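Side-chain contacts in YokD protein (Bacillus subtilis, PDB 2NYG), which binds coenzyme A and probably acts as an N-acetyltransferase of the aminoglycoside 3-N-acetyltransferase family, which may contribute to antibiotic resistance: residues R248-L252 and T253-D257; A51-Q54 and A55-V59. All coordinates share one frame; numbering follows the deposited sequence.

Contact 1 of 2, residues R248-L252 and T253-D257; sequences RLFSL and TEAVD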
ATOM      1  N   ARG A 248     -15.025 -16.337 -10.325  1.00 36.41           N
ATOM      2  CA  ARG A 248     -16.042 -16.302 -11.335  1.00 37.17           C
ATOM      3  C   ARG A 248     -15.909 -15.023 -12.109  1.00 36.61           C
ATOM      4  O   ARG A 248     -15.579 -13.980 -11.561  1.00 35.91           O
ATOM      5  CB  ARG A 248     -17.447 -16.488 -10.768  1.00 38.58           C
ATOM      6  CG  ARG A 248     -17.840 -15.669  -9.607  1.00 39.21           C
ATOM      7  CD  ARG A 248     -19.162 -16.230  -9.121  1.00 43.96           C
ATOM      8  NE  ARG A 248     -19.334 -16.086  -7.680  1.00 47.64           N
ATOM      9  CZ  ARG A 248     -19.699 -17.072  -6.866  1.00 46.35           C
ATOM     10  NH1 ARG A 248     -19.935 -18.286  -7.347  1.00 46.22           N
ATOM     11  NH2 ARG A 248     -19.816 -16.841  -5.569  1.00 45.04           N
ATOM     12  N   LEU A 249     -16.109 -15.139 -13.414  1.00 36.48           N
ATOM     13  CA  LEU A 249     -16.012 -14.013 -14.320  1.00 36.09           C
ATOM     14  C   LEU A 249     -17.354 -13.909 -15.018  1.00 35.94           C
ATOM     15  O   LEU A 249     -17.849 -14.908 -15.540  1.00 36.48           O
ATOM     16  CB  LEU A 249     -14.904 -14.264 -15.352  1.00 33.44           C
ATOM     17  CG  LEU A 249     -14.834 -13.226 -16.475  1.00 34.15           C
ATOM     18  CD1 LEU A 249     -14.257 -11.927 -15.940  1.00 33.28           C
ATOM     19  CD2 LEU A 249     -13.998 -13.739 -17.613  1.00 34.44           C
ATOM     20  N   PHE A 250     -17.943 -12.717 -15.019  1.00 35.50           N
ATOM     21  CA  PHE A 250     -19.229 -12.501 -15.677  1.00 34.33           C
ATOM     22  C   PHE A 250     -19.391 -11.098 -16.238  1.00 32.97           C
ATOM     23  O   PHE A 250     -18.590 -10.207 -15.971  1.00 33.70           O
ATOM     24  CB  PHE A 250     -20.376 -12.813 -14.714  1.00 35.00           C
ATOM     25  CG  PHE A 250     -20.345 -12.006 -13.452  1.00 35.68           C
ATOM     26  CD1 PHE A 250     -20.839 -10.704 -13.425  1.00 33.59           C
ATOM     27  CD2 PHE A 250     -19.841 -12.559 -12.274  1.00 35.76           C
ATOM     28  CE1 PHE A 250     -20.837  -9.966 -12.243  1.00 33.21           C
ATOM     29  CE2 PHE A 250     -19.836 -11.830 -11.089  1.00 33.08           C
ATOM     30  CZ  PHE A 250     -20.335 -10.533 -11.074  1.00 32.15           C
ATOM     31  N   SER A 251     -20.444 -10.922 -17.026  1.00 33.77           N
ATOM     32  CA  SER A 251     -20.759  -9.645 -17.658  1.00 32.83           C
ATOM     33  C   SER A 251     -21.213  -8.610 -16.623  1.00 33.09           C
ATOM     34  O   SER A 251     -22.053  -8.901 -15.781  1.00 32.88           O
ATOM     35  CB  SER A 251     -21.857  -9.865 -18.689  1.00 32.81           C
ATOM     36  OG  SER A 251     -22.237  -8.637 -19.269  1.00 37.55           O
ATOM     37  N   LEU A 252     -20.651  -7.408 -16.679  1.00 33.39           N
ATOM     38  CA  LEU A 252     -21.016  -6.391 -15.717  1.00 33.82           C
ATOM     39  C   LEU A 252     -22.375  -5.823 -16.083  1.00 36.41           C
ATOM     40  O   LEU A 252     -23.263  -5.706 -15.234  1.00 36.43           O
ATOM     41  CB  LEU A 252     -19.954  -5.293 -15.667  1.00 34.00           C
ATOM     42  CG  LEU A 252     -20.128  -4.128 -14.682  1.00 33.36           C
ATOM     43  CD1 LEU A 252     -18.801  -3.511 -14.355  1.00 31.45           C
ATOM     44  CD2 LEU A 252     -21.054  -3.086 -15.276  1.00 33.70           C
ATOM     45  N   THR A 253     -22.541  -5.491 -17.365  1.00 38.64           N
ATOM     46  CA  THR A 253     -23.800  -4.964 -17.878  1.00 39.44           C
ATOM     47  C   THR A 253     -24.950  -5.930 -17.574  1.00 40.14           C
ATOM     48  O   THR A 253     -26.055  -5.524 -17.223  1.00 41.17           O
ATOM     49  CB  THR A 253     -23.707  -4.764 -19.381  1.00 38.43           C
ATOM     50  OG1 THR A 253     -22.633  -3.862 -19.664  1.00 39.54           O
ATOM     51  CG2 THR A 253     -24.988  -4.197 -19.918  1.00 37.18           C
ATOM     52  N   GLU A 254     -24.663  -7.211 -17.719  1.00 40.09           N
ATOM     53  CA  GLU A 254     -25.626  -8.273 -17.495  1.00 38.54           C
ATOM     54  C   GLU A 254     -25.963  -8.379 -16.020  1.00 38.75           C
ATOM     55  O   GLU A 254     -27.096  -8.664 -15.641  1.00 40.62           O
ATOM     56  CB  GLU A 254     -25.004  -9.559 -18.004  1.00 40.31           C
ATOM     57  CG  GLU A 254     -25.858 -10.788 -18.068  1.00 43.01           C
ATOM     58  CD  GLU A 254     -25.240 -11.819 -18.999  1.00 45.74           C
ATOM     59  OE1 GLU A 254     -25.438 -13.031 -18.791  1.00 46.82           O
ATOM     60  OE2 GLU A 254     -24.559 -11.415 -19.961  1.00 47.39           O
ATOM     61  N   ALA A 255     -24.964  -8.144 -15.179  1.00 38.01           N
ATOM     62  CA  ALA A 255     -25.141  -8.218 -13.741  1.00 36.47           C
ATOM     63  C   ALA A 255     -25.938  -7.023 -13.240  1.00 36.10           C
ATOM     64  O   ALA A 255     -26.823  -7.157 -12.401  1.00 36.46           O
ATOM     65  CB  ALA A 255     -23.770  -8.278 -13.045  1.00 34.74           C
ATOM     66  N   VAL A 256     -25.629  -5.841 -13.743  1.00 35.60           N
ATOM     67  CA  VAL A 256     -26.358  -4.671 -13.281  1.00 36.81           C
ATOM     68  C   VAL A 256     -27.838  -4.787 -13.630  1.00 36.64           C
ATOM     69  O   VAL A 256     -28.707  -4.563 -12.782  1.00 36.00           O
ATOM     70  CB  VAL A 256     -25.793  -3.351 -13.884  1.00 35.28           C
ATOM     71  CG1 VAL A 256     -26.581  -2.160 -13.363  1.00 34.01           C
ATOM     72  CG2 VAL A 256     -24.331  -3.190 -13.504  1.00 34.45           C
ATOM     73  N   ASP A 257     -28.120  -5.158 -14.873  1.00 34.93           N
ATOM     74  CA  ASP A 257     -29.496  -5.276 -15.315  1.00 34.90           C
ATOM     75  C   ASP A 257     -30.309  -6.213 -14.452  1.00 34.02           C
ATOM     76  O   ASP A 257     -31.424  -5.875 -14.076  1.00 35.60           O
ATOM     77  CB  ASP A 257     -29.560  -5.711 -16.781  1.00 34.84           C
ATOM     78  CG  ASP A 257     -29.090  -4.621 -17.726  1.00 35.14           C
ATOM     79  OD1 ASP A 257     -29.088  -3.441 -17.303  1.00 34.01           O
ATOM     80  OD2 ASP A 257     -28.737  -4.941 -18.886  1.00 33.95           O
TER

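Contact 2 of 2, residues A51-Q54 and A55-V59; sequences AVIQ and ALIDV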
ATOM      1  N   ALA A  51       2.991  -9.880  -8.354  1.00 27.48           N
ATOM      2  CA  ALA A  51       2.916 -10.995  -9.275  1.00 26.14           C
ATOM      3  C   ALA A  51       1.485 -11.189  -9.776  1.00 29.81           C
ATOM      4  O   ALA A  51       1.266 -11.637 -10.904  1.00 31.04           O
ATOM      5  CB  ALA A  51       3.408 -12.261  -8.597  1.00 24.72           C
ATOM      6  N   VAL A  52       0.504 -10.854  -8.943  1.00 28.48           N
ATOM      7  CA  VAL A  52      -0.876 -11.024  -9.348  1.00 27.80           C
ATOM      8  C   VAL A  52      -1.241  -9.898 -10.286  1.00 28.55           C
ATOM      9  O   VAL A  52      -1.952 -10.111 -11.257  1.00 30.29           O
ATOM     10  CB  VAL A  52      -1.848 -11.049  -8.118  1.00 28.09           C
ATOM     11  CG1 VAL A  52      -3.302 -11.266  -8.572  1.00 25.06           C
ATOM     12  CG2 VAL A  52      -1.446 -12.173  -7.178  1.00 28.56           C
ATOM     13  N   ILE A  53      -0.739  -8.703 -10.007  1.00 26.79           N
ATOM     14  CA  ILE A  53      -1.027  -7.551 -10.844  1.00 27.01           C
ATOM     15  C   ILE A  53      -0.459  -7.719 -12.250  1.00 28.84           C
ATOM     16  O   ILE A  53      -1.088  -7.362 -13.232  1.00 28.49           O
ATOM     17  CB  ILE A  53      -0.429  -6.274 -10.251  1.00 27.07           C
ATOM     18  CG1 ILE A  53      -1.061  -5.984  -8.895  1.00 28.86           C
ATOM     19  CG2 ILE A  53      -0.619  -5.116 -11.219  1.00 25.92           C
ATOM     20  CD1 ILE A  53      -0.395  -4.860  -8.163  1.00 28.22           C
ATOM     21  N   GLN A  54       0.742  -8.268 -12.341  1.00 30.15           N
ATOM     22  CA  GLN A  54       1.390  -8.453 -13.623  1.00 29.68           C
ATOM     23  C   GLN A  54       0.729  -9.565 -14.416  1.00 30.20           C
ATOM     24  O   GLN A  54       0.692  -9.531 -15.641  1.00 29.78           O
ATOM     25  CB  GLN A  54       2.861  -8.739 -13.387  1.00 26.48           C
ATOM     26  CG  GLN A  54       3.469  -7.681 -12.511  1.00 26.42           C
ATOM     27  CD  GLN A  54       4.937  -7.885 -12.269  1.00 30.06           C
ATOM     28  OE1 GLN A  54       5.387  -8.993 -11.985  1.00 30.75           O
ATOM     29  NE2 GLN A  54       5.696  -6.808 -12.361  1.00 29.74           N
ATOM     30  N   ALA A  55       0.197 -10.547 -13.704  1.00 30.67           N
ATOM     31  CA  ALA A  55      -0.480 -11.656 -14.346  1.00 30.97           C
ATOM     32  C   ALA A  55      -1.764 -11.108 -14.959  1.00 31.13           C
ATOM     33  O   ALA A  55      -2.199 -11.541 -16.023  1.00 35.38           O
ATOM     34  CB  ALA A  55      -0.789 -12.745 -13.322  1.00 28.39           C
ATOM     35  N   LEU A  56      -2.368 -10.141 -14.288  1.00 29.95           N
ATOM     36  CA  LEU A  56      -3.585  -9.543 -14.794  1.00 30.05           C
ATOM     37  C   LEU A  56      -3.267  -8.738 -16.030  1.00 31.05           C
ATOM     38  O   LEU A  56      -4.003  -8.775 -17.018  1.00 32.06           O
ATOM     39  CB  LEU A  56      -4.225  -8.652 -13.723  1.00 30.11           C
ATOM     40  CG  LEU A  56      -5.203  -9.401 -12.816  1.00 30.50           C
ATOM     41  CD1 LEU A  56      -5.353  -8.704 -11.480  1.00 26.72           C
ATOM     42  CD2 LEU A  56      -6.531  -9.515 -13.541  1.00 27.66           C
ATOM     43  N   ILE A  57      -2.156  -8.017 -15.970  1.00 30.46           N
ATOM     44  CA  ILE A  57      -1.716  -7.190 -17.086  1.00 32.36           C
ATOM     45  C   ILE A  57      -1.284  -8.054 -18.278  1.00 34.83           C
ATOM     46  O   ILE A  57      -1.588  -7.749 -19.434  1.00 34.02           O
ATOM     47  CB  ILE A  57      -0.581  -6.246 -16.625  1.00 28.56           C
ATOM     48  CG1 ILE A  57      -1.186  -5.143 -15.760  1.00 24.42           C
ATOM     49  CG2 ILE A  57       0.145  -5.667 -17.800  1.00 28.04           C
ATOM     50  CD1 ILE A  57      -0.237  -4.105 -15.286  1.00 24.35           C
ATOM     51  N   ASP A  58      -0.603  -9.152 -17.981  1.00 35.92           N
ATOM     52  CA  ASP A  58      -0.138 -10.058 -19.014  1.00 37.98           C
ATOM     53  C   ASP A  58      -1.291 -10.632 -19.800  1.00 39.71           C
ATOM     54  O   ASP A  58      -1.213 -10.801 -21.019  1.00 40.93           O
ATOM     55  CB  ASP A  58       0.652 -11.201 -18.390  1.00 39.32           C
ATOM     56  CG  ASP A  58       2.084 -10.833 -18.134  1.00 39.29           C
ATOM     57  OD1 ASP A  58       2.382  -9.614 -18.139  1.00 35.39           O
ATOM     58  OD2 ASP A  58       2.899 -11.764 -17.927  1.00 39.92           O
ATOM     59  N   VAL A  59      -2.374 -10.929 -19.096  1.00 40.26           N
ATOM     60  CA  VAL A  59      -3.519 -11.515 -19.742  1.00 38.14           C
ATOM     61  C   VAL A  59      -4.308 -10.476 -20.506  1.00 41.14           C
ATOM     62  O   VAL A  59      -4.488 -10.596 -21.718  1.00 42.84           O
ATOM     63  CB  VAL A  59      -4.410 -12.217 -18.712  1.00 36.74           C
ATOM     64  CG1 VAL A  59      -5.622 -12.829 -19.395  1.00 32.90           C
ATOM     65  CG2 VAL A  59      -3.609 -13.293 -18.001  1.00 34.30           C
TER

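Contact 1 of 2, residues R248-L252 and T253-D257
V256 N donates to L252 O at 2.8 Å, with an N-H...O angle of 162° and the donor almost in line with the carbonyl bond. This i to i+4 bond belongs to the first turn of helix 252-268, which starts directly at the end of strand 245-251; the contact is thus a strand-to-helix turn with S251 at the N-cap. The short axes of strand and helix run at 76° to each other. S251 grips the turn through both of its oxygens, OG and O. Its side chain accepts the capping bond from E254 N at OG (3.2 Å), and its carbonyl O accepts from A255 N at 3.1 Å, a more bent bond with the donor well above the carbonyl plane. With chi1 at 177°, S251 OG lies beside its own carbonyl carbon, where it can reach the backbone amide of E254, a group that the helix itself would not pair in its first turn.

L252 and V256 run side by side, pointing the same way, and meet through CD2 and CG2 at 3.7 Å; L164 of helix 160-166 and L186 of helix 183-187 are among their further neighbours. One turn apart, T253 OG1 hydrogen-bonds to Y165 O and D257 OD1 to Y165 OH, tying the new helix to the end of helix 160-166. F250, on the strand side, brings CE1 to 3.5 Å from A255 CB, which sits obliquely to the ring.

Contact 2 of 2, residues A51-Q54 and A55-V59
Q54 and D58 are joined by a backbone hydrogen bond, D58 N to Q54 O at 2.7 Å, one of four successive i to i+4 bonds that link the turns of helix 48-60. The others run from I57 N to I53 O (3.0 Å), L56 N to V52 O (3.1 Å) and A55 N to A51 O (3.2 Å).

Apolar contacts follow the same spacing. I57 has CG1 beside its backbone N (chi1 -74°) and an extended chain beyond, which brings CD1 back to 4.2 Å from I53 CG2. V52 CG1 and L56 CD1 make a looser pair at 4.4 Å. The A55 methyl, CB, lies 3.4 Å from A51 O and 3.5 Å from V52 O, and this face of the helix is covered by I18 and T19 of helix 15-25, while I53 packs on L118 and F119 of helix 114-119.

Polar and intersubunit contacts lie around Q54. Its NE2 hydrogen-bonds to Y122 OH, its side chain packs against Y105 of the second subunit, and A51 touches P99 of that subunit. V52 also packs on I42 of the coenzyme A site, so the helix borders that site as the connecting helix of a beta-alpha-beta crossover between the parallel, adjacent strands 32-37 and 65-69.

How the contacts relate
Contact 2 comes first along the chain and contact 1 near its end, with centres about 22 Å apart and nearest atoms about 8 Å apart, without touching. Both are tied to the same mixed seven-stranded sheet: the helix of contact 2 connects strands 32-37 and 65-69, while contact 1 is where strand 245-251, separated from strand 32-37 by strand 170-174, gives way to helix 252-268. The sheet therefore joins an early crossover unit to this C-terminal helix. Contact 2 lies beside the coenzyme A site and meets the second subunit; contact 1 lies away from that site, the F250 side chain about 12 Å from the bound cofactor, and its segments touch no other chain of the dimer.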